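Local coordinates for protein putative Type I topoisomerase (Deinococcus radiodurans, PDB 3M4A) that probably relaxes supercoiled DNA as a type IB topoisomerase, breaking and rejoining one strand without ATP, at residues 293-307 against 324-338. Residues are numbered along the deposited sequence; the frame is centred on the assembly and turned at random.
Sequences VIFDRYLDGKVLDDY and SEGALKRMLESERTL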
loop_
_atom_site.group_PDB
_atom_site.type_symbol
_atom_site.label_atom_id
_atom_site.label_comp_id
_atom_site.label_asym_id
_atom_site.label_seq_id
_atom_site.Cartn_x
_atom_site.Cartn_y
_atom_site.Cartn_z
ATOM N N VAL A 293 -2.138 -14.319 -12.219
ATOM C CA VAL A 293 -1.614 -15.519 -11.594
ATOM C C VAL A 293 -2.582 -16.104 -10.563
ATOM O O VAL A 293 -2.749 -17.313 -10.483
ATOM C CB VAL A 293 -0.217 -15.261 -10.983
ATOM C CG1 VAL A 293 0.244 -16.458 -10.131
ATOM C CG2 VAL A 293 0.789 -14.960 -12.105
ATOM N N ILE A 294 -3.257 -15.251 -9.792
ATOM C CA ILE A 294 -4.207 -15.698 -8.773
ATOM C C ILE A 294 -5.369 -16.494 -9.389
ATOM O O ILE A 294 -5.833 -17.507 -8.836
ATOM C CB ILE A 294 -4.718 -14.462 -7.952
ATOM C CG1 ILE A 294 -3.705 -14.108 -6.855
ATOM C CG2 ILE A 294 -6.087 -14.701 -7.335
ATOM C CD1 ILE A 294 -2.320 -13.762 -7.369
ATOM N N PHE A 295 -5.835 -16.012 -10.550
ATOM C CA PHE A 295 -6.913 -16.657 -11.313
ATOM C C PHE A 295 -6.432 -17.974 -11.938
ATOM O O PHE A 295 -7.146 -18.969 -11.884
ATOM C CB PHE A 295 -7.438 -15.711 -12.399
ATOM C CG PHE A 295 -8.317 -14.597 -11.878
ATOM C CD1 PHE A 295 -8.464 -14.356 -10.513
ATOM C CD2 PHE A 295 -9.000 -13.785 -12.763
ATOM C CE1 PHE A 295 -9.282 -13.337 -10.057
ATOM C CE2 PHE A 295 -9.826 -12.751 -12.300
ATOM C CZ PHE A 295 -9.951 -12.537 -10.942
ATOM N N ASP A 296 -5.224 -17.974 -12.499
ATOM C CA ASP A 296 -4.587 -19.217 -12.991
ATOM C C ASP A 296 -4.578 -20.301 -11.917
ATOM O O ASP A 296 -5.020 -21.436 -12.138
ATOM C CB ASP A 296 -3.144 -18.984 -13.443
ATOM C CG ASP A 296 -3.031 -18.159 -14.712
ATOM O OD1 ASP A 296 -4.010 -18.054 -15.492
ATOM O OD2 ASP A 296 -1.937 -17.607 -14.912
ATOM N N ARG A 297 -4.102 -19.956 -10.720
ATOM C CA ARG A 297 -4.073 -20.940 -9.652
ATOM C C ARG A 297 -5.467 -21.436 -9.290
ATOM O O ARG A 297 -5.685 -22.642 -9.118
ATOM C CB ARG A 297 -3.328 -20.395 -8.430
ATOM C CG ARG A 297 -1.878 -20.076 -8.692
ATOM C CD ARG A 297 -1.000 -21.281 -9.062
ATOM N NE ARG A 297 0.334 -20.769 -9.314
ATOM C CZ ARG A 297 0.751 -20.261 -10.476
ATOM N NH1 ARG A 297 -0.056 -20.246 -11.534
ATOM N NH2 ARG A 297 1.972 -19.769 -10.594
ATOM N N TYR A 298 -6.432 -20.520 -9.204
ATOM C CA TYR A 298 -7.804 -20.902 -8.899
ATOM C C TYR A 298 -8.345 -21.909 -9.913
ATOM O O TYR A 298 -8.975 -22.895 -9.544
ATOM C CB TYR A 298 -8.704 -19.664 -8.849
ATOM C CG TYR A 298 -10.116 -19.995 -8.453
ATOM C CD1 TYR A 298 -10.420 -20.361 -7.141
ATOM C CD2 TYR A 298 -11.149 -19.982 -9.394
ATOM C CE1 TYR A 298 -11.713 -20.679 -6.772
ATOM C CE2 TYR A 298 -12.448 -20.292 -9.036
ATOM C CZ TYR A 298 -12.731 -20.643 -7.731
ATOM O OH TYR A 298 -14.019 -20.967 -7.363
ATOM N N LEU A 299 -8.081 -21.659 -11.183
ATOM C CA LEU A 299 -8.540 -22.537 -12.266
ATOM C C LEU A 299 -7.892 -23.927 -12.234
ATOM O O LEU A 299 -8.466 -24.894 -12.752
ATOM C CB LEU A 299 -8.318 -21.862 -13.623
ATOM C CG LEU A 299 -9.278 -20.696 -13.870
ATOM C CD1 LEU A 299 -8.884 -19.908 -15.105
ATOM C CD2 LEU A 299 -10.702 -21.178 -13.975
ATOM N N ASP A 300 -6.729 -24.021 -11.603
ATOM C CA ASP A 300 -6.050 -25.289 -11.348
ATOM C C ASP A 300 -6.360 -25.863 -9.955
ATOM O O ASP A 300 -5.702 -26.813 -9.517
ATOM C CB ASP A 300 -4.535 -25.102 -11.520
ATOM C CG ASP A 300 -4.112 -25.018 -12.989
ATOM O OD1 ASP A 300 -4.908 -25.397 -13.866
ATOM O OD2 ASP A 300 -2.985 -24.576 -13.254
ATOM N N GLY A 301 -7.334 -25.275 -9.254
ATOM C CA GLY A 301 -7.816 -25.782 -7.965
ATOM C C GLY A 301 -6.954 -25.422 -6.763
ATOM O O GLY A 301 -6.985 -26.115 -5.737
ATOM N N LYS A 302 -6.196 -24.332 -6.875
ATOM C CA LYS A 302 -5.294 -23.916 -5.809
ATOM C C LYS A 302 -5.650 -22.516 -5.329
ATOM O O LYS A 302 -5.915 -21.634 -6.136
ATOM C CB LYS A 302 -3.853 -23.953 -6.291
ATOM C CG LYS A 302 -3.380 -25.372 -6.673
ATOM C CD LYS A 302 -2.025 -25.341 -7.343
ATOM C CE LYS A 302 -1.479 -26.758 -7.561
ATOM N NZ LYS A 302 -0.862 -26.865 -8.901
ATOM N N VAL A 303 -5.634 -22.328 -4.017
ATOM C CA VAL A 303 -6.014 -21.040 -3.402
ATOM C C VAL A 303 -4.989 -20.683 -2.330
ATOM O O VAL A 303 -4.020 -21.435 -2.111
ATOM C CB VAL A 303 -7.428 -21.103 -2.805
ATOM C CG1 VAL A 303 -8.468 -21.258 -3.937
ATOM C CG2 VAL A 303 -7.557 -22.245 -1.794
ATOM N N LEU A 304 -5.167 -19.543 -1.658
ATOM C CA LEU A 304 -4.169 -19.095 -0.667
ATOM C C LEU A 304 -3.812 -20.185 0.352
ATOM O O LEU A 304 -2.651 -20.339 0.698
ATOM C CB LEU A 304 -4.668 -17.865 0.094
ATOM C CG LEU A 304 -4.737 -16.564 -0.693
ATOM C CD1 LEU A 304 -5.346 -15.455 0.189
ATOM C CD2 LEU A 304 -3.360 -16.161 -1.231
ATOM N N ASP A 305 -4.821 -20.935 0.802
ATOM C CA ASP A 305 -4.633 -22.028 1.775
ATOM C C ASP A 305 -3.502 -22.990 1.383
ATOM O O ASP A 305 -2.828 -23.553 2.244
ATOM C CB ASP A 305 -5.890 -22.901 1.899
ATOM C CG ASP A 305 -7.191 -22.114 2.013
ATOM O OD1 ASP A 305 -7.171 -20.872 2.097
ATOM O OD2 ASP A 305 -8.259 -22.783 2.007
ATOM N N ASP A 306 -3.330 -23.205 0.084
ATOM C CA ASP A 306 -2.335 -24.151 -0.434
ATOM C C ASP A 306 -0.905 -23.618 -0.412
ATOM O O ASP A 306 0.057 -24.373 -0.661
ATOM C CB ASP A 306 -2.710 -24.563 -1.861
ATOM C CG ASP A 306 -4.049 -25.265 -1.926
ATOM O OD1 ASP A 306 -4.183 -26.357 -1.324
ATOM O OD2 ASP A 306 -4.975 -24.738 -2.569
ATOM N N TYR A 307 -0.744 -22.326 -0.125
ATOM C CA TYR A 307 0.567 -21.679 -0.128
ATOM C C TYR A 307 1.002 -21.185 1.252
ATOM O O TYR A 307 1.846 -20.292 1.361
ATOM C CB TYR A 307 0.594 -20.539 -1.145
ATOM C CG TYR A 307 0.502 -21.061 -2.553
ATOM C CD1 TYR A 307 1.637 -21.528 -3.216
ATOM C CD2 TYR A 307 -0.714 -21.124 -3.211
ATOM C CE1 TYR A 307 1.562 -22.030 -4.493
ATOM C CE2 TYR A 307 -0.799 -21.638 -4.511
ATOM C CZ TYR A 307 0.337 -22.091 -5.133
ATOM O OH TYR A 307 0.258 -22.586 -6.416
ATOM N N SER A 324 -2.774 -13.826 5.194
ATOM C CA SER A 324 -3.171 -13.910 3.789
ATOM C C SER A 324 -2.137 -13.264 2.862
ATOM O O SER A 324 -1.931 -13.743 1.752
ATOM C CB SER A 324 -4.556 -13.285 3.573
ATOM O OG SER A 324 -4.555 -11.947 4.020
ATOM N N GLU A 325 -1.484 -12.177 3.296
ATOM C CA GLU A 325 -0.444 -11.535 2.491
ATOM C C GLU A 325 0.756 -12.471 2.277
ATOM O O GLU A 325 1.330 -12.524 1.187
ATOM C CB GLU A 325 0.036 -10.230 3.129
ATOM C CG GLU A 325 -0.878 -9.055 2.907
ATOM C CD GLU A 325 -0.345 -7.770 3.512
ATOM O OE1 GLU A 325 0.194 -7.809 4.649
ATOM O OE2 GLU A 325 -0.477 -6.715 2.853
ATOM N N GLY A 326 1.108 -13.205 3.327
ATOM C CA GLY A 326 2.197 -14.158 3.266
ATOM C C GLY A 326 1.882 -15.254 2.274
ATOM O O GLY A 326 2.723 -15.619 1.452
ATOM N N ALA A 327 0.673 -15.784 2.348
ATOM C CA ALA A 327 0.262 -16.826 1.417
ATOM C C ALA A 327 0.236 -16.288 -0.013
ATOM O O ALA A 327 0.630 -16.994 -0.953
ATOM C CB ALA A 327 -1.069 -17.423 1.813
ATOM N N LEU A 328 -0.222 -15.047 -0.191
ATOM C CA LEU A 328 -0.203 -14.427 -1.524
ATOM C C LEU A 328 1.219 -14.300 -2.089
ATOM O O LEU A 328 1.484 -14.616 -3.264
ATOM C CB LEU A 328 -0.890 -13.051 -1.503
ATOM C CG LEU A 328 -0.889 -12.298 -2.845
ATOM C CD1 LEU A 328 -1.608 -13.101 -3.917
ATOM C CD2 LEU A 328 -1.536 -10.923 -2.683
ATOM N N LYS A 329 2.144 -13.850 -1.254
ATOM C CA LYS A 329 3.525 -13.747 -1.667
ATOM C C LYS A 329 4.035 -15.080 -2.184
ATOM O O LYS A 329 4.648 -15.135 -3.235
ATOM C CB LYS A 329 4.418 -13.291 -0.529
ATOM C CG LYS A 329 5.797 -12.894 -1.032
ATOM C CD LYS A 329 6.731 -12.473 0.051
ATOM C CE LYS A 329 8.013 -11.941 -0.579
ATOM N NZ LYS A 329 9.108 -11.751 0.407
ATOM N N ARG A 330 3.768 -16.135 -1.427
ATOM C CA ARG A 330 4.208 -17.479 -1.802
ATOM C C ARG A 330 3.509 -17.964 -3.071
ATOM O O ARG A 330 4.150 -18.595 -3.924
ATOM C CB ARG A 330 4.003 -18.437 -0.642
ATOM C CG ARG A 330 4.992 -18.188 0.478
ATOM C CD ARG A 330 4.746 -19.085 1.666
ATOM N NE ARG A 330 4.851 -20.491 1.308
ATOM C CZ ARG A 330 5.989 -21.160 1.173
ATOM N NH1 ARG A 330 7.164 -20.571 1.375
ATOM N NH2 ARG A 330 5.948 -22.436 0.822
ATOM N N MET A 331 2.220 -17.645 -3.221
ATOM C CA MET A 331 1.519 -17.972 -4.477
ATOM C C MET A 331 2.156 -17.278 -5.676
ATOM O O MET A 331 2.371 -17.909 -6.726
ATOM C CB MET A 331 0.030 -17.630 -4.391
ATOM C CG MET A 331 -0.745 -17.970 -5.644
ATOM S SD MET A 331 -2.460 -17.411 -5.583
ATOM C CE MET A 331 -3.223 -18.725 -4.661
ATOM N N LEU A 332 2.448 -15.986 -5.555
ATOM C CA LEU A 332 3.087 -15.262 -6.652
ATOM C C LEU A 332 4.471 -15.830 -6.947
ATOM O O LEU A 332 4.868 -15.939 -8.111
ATOM C CB LEU A 332 3.191 -13.774 -6.360
ATOM C CG LEU A 332 1.851 -13.041 -6.270
ATOM C CD1 LEU A 332 2.097 -11.602 -5.795
ATOM C CD2 LEU A 332 1.087 -13.054 -7.609
ATOM N N GLU A 333 5.193 -16.196 -5.895
ATOM C CA GLU A 333 6.515 -16.811 -6.060
ATOM C C GLU A 333 6.466 -18.139 -6.848
ATOM O O GLU A 333 7.452 -18.504 -7.503
ATOM C CB GLU A 333 7.217 -16.969 -4.700
ATOM C CG GLU A 333 7.705 -15.621 -4.155
ATOM C CD GLU A 333 8.336 -15.694 -2.770
ATOM O OE1 GLU A 333 7.961 -16.580 -1.960
ATOM O OE2 GLU A 333 9.203 -14.828 -2.491
ATOM N N SER A 334 5.334 -18.839 -6.830
ATOM C CA SER A 334 5.224 -20.086 -7.591
ATOM C C SER A 334 5.321 -19.866 -9.107
ATOM O O SER A 334 5.644 -20.801 -9.839
ATOM C CB SER A 334 3.935 -20.835 -7.249
ATOM O OG SER A 334 2.793 -20.187 -7.767
ATOM N N GLU A 335 5.037 -18.651 -9.577
ATOM C CA GLU A 335 5.118 -18.351 -11.009
ATOM C C GLU A 335 6.581 -18.362 -11.462
ATOM O O GLU A 335 6.893 -18.809 -12.570
ATOM C CB GLU A 335 4.454 -17.005 -11.321
ATOM C CG GLU A 335 4.346 -16.653 -12.828
ATOM C CD GLU A 335 3.313 -17.468 -13.608
ATOM O OE1 GLU A 335 2.591 -18.308 -13.040
ATOM O OE2 GLU A 335 3.221 -17.254 -14.832
ATOM N N ARG A 336 7.473 -17.878 -10.601
ATOM C CA ARG A 336 8.913 -17.944 -10.849
ATOM C C ARG A 336 9.365 -19.391 -10.938
ATOM O O ARG A 336 10.117 -19.761 -11.846
ATOM C CB ARG A 336 9.686 -17.229 -9.734
ATOM C CG ARG A 336 11.208 -17.275 -9.881
ATOM C CD ARG A 336 11.890 -16.433 -8.826
ATOM N NE ARG A 336 11.539 -15.019 -8.955
ATOM C CZ ARG A 336 12.051 -14.185 -9.865
ATOM N NH1 ARG A 336 12.960 -14.601 -10.749
ATOM N NH2 ARG A 336 11.655 -12.920 -9.892
ATOM N N THR A 337 8.898 -20.202 -9.992
ATOM C CA THR A 337 9.249 -21.619 -9.933
ATOM C C THR A 337 8.736 -22.383 -11.156
ATOM O O THR A 337 9.354 -23.367 -11.566
ATOM C CB THR A 337 8.703 -22.277 -8.651
ATOM O OG1 THR A 337 9.170 -21.549 -7.506
ATOM C CG2 THR A 337 9.151 -23.735 -8.548
ATOM N N LEU A 338 7.618 -21.910 -11.718
ATOM C CA LEU A 338 6.949 -22.488 -12.894
ATOM C C LEU A 338 5.781 -23.354 -12.434
ATOM O O LEU A 338 4.674 -22.849 -12.207
ATOM C CB LEU A 338 7.909 -23.287 -13.801
ATOM C CG LEU A 338 7.428 -23.607 -15.225
ATOM C CD1 LEU A 338 8.614 -23.901 -16.140
ATOM C CD2 LEU A 338 6.432 -24.771 -15.256
HETATM O O HOH W 1 0.336 -19.181 -14.359
#
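Met331 of helix 324-337 packs against Ile294 and Tyr307 in the tight half. Its CG stands anti to the backbone N (chi1 -179°), and the chain bends only at the sulfur. Met331 SD lies 3.8 Å from Ile294 CG1. Met331 CE lies 3.5 Å from Val303 C. The Tyr307 ring lays one face over Met331 CA, 3.8 Å from its centroid, in a CH-pi contact, while SD approaches obliquely as a Met-aromatic partner. Deeper in, Ile294 CD1 touches both Leu328 CD1 and Leu332 CD2, the latter closely at 3.5 Å. Leu304 sets CD2 against the backbone at Leu328 and reaches the methyl of Ala327. Helix 235-254 adjoins this core at Ile294 and Leu328.

The looser side is polar and holds water. Arg297 grips Ser334 OG side-on with NE and NH2, each 3.0 Å away and in the guanidinium plane. Ser334 OG donates in turn to Met331 O. Glu335 OE1 accepts from Arg297 NH2 through its anti lone pair, a salt bridge of 2.9 Å that is nearly straight at 166°. One water links Arg297 NH1, Glu335 OE1 and Asp296 OD2. A leucine in place of Arg297 would probably leave Glu335 without its cationic mate and Ser334 OG without its two donors. At the other end, Arg330 NE gives a weak bond to Tyr307 O.

Helix 293-299 crosses helix 324-337 at 85° and ends in a Schellman motif at Gly301. The turn beyond, through Leu304 and Tyr307, folds back over the same helix. Both seat the last modelled helix on the helical part of the type IB topoisomerase fold.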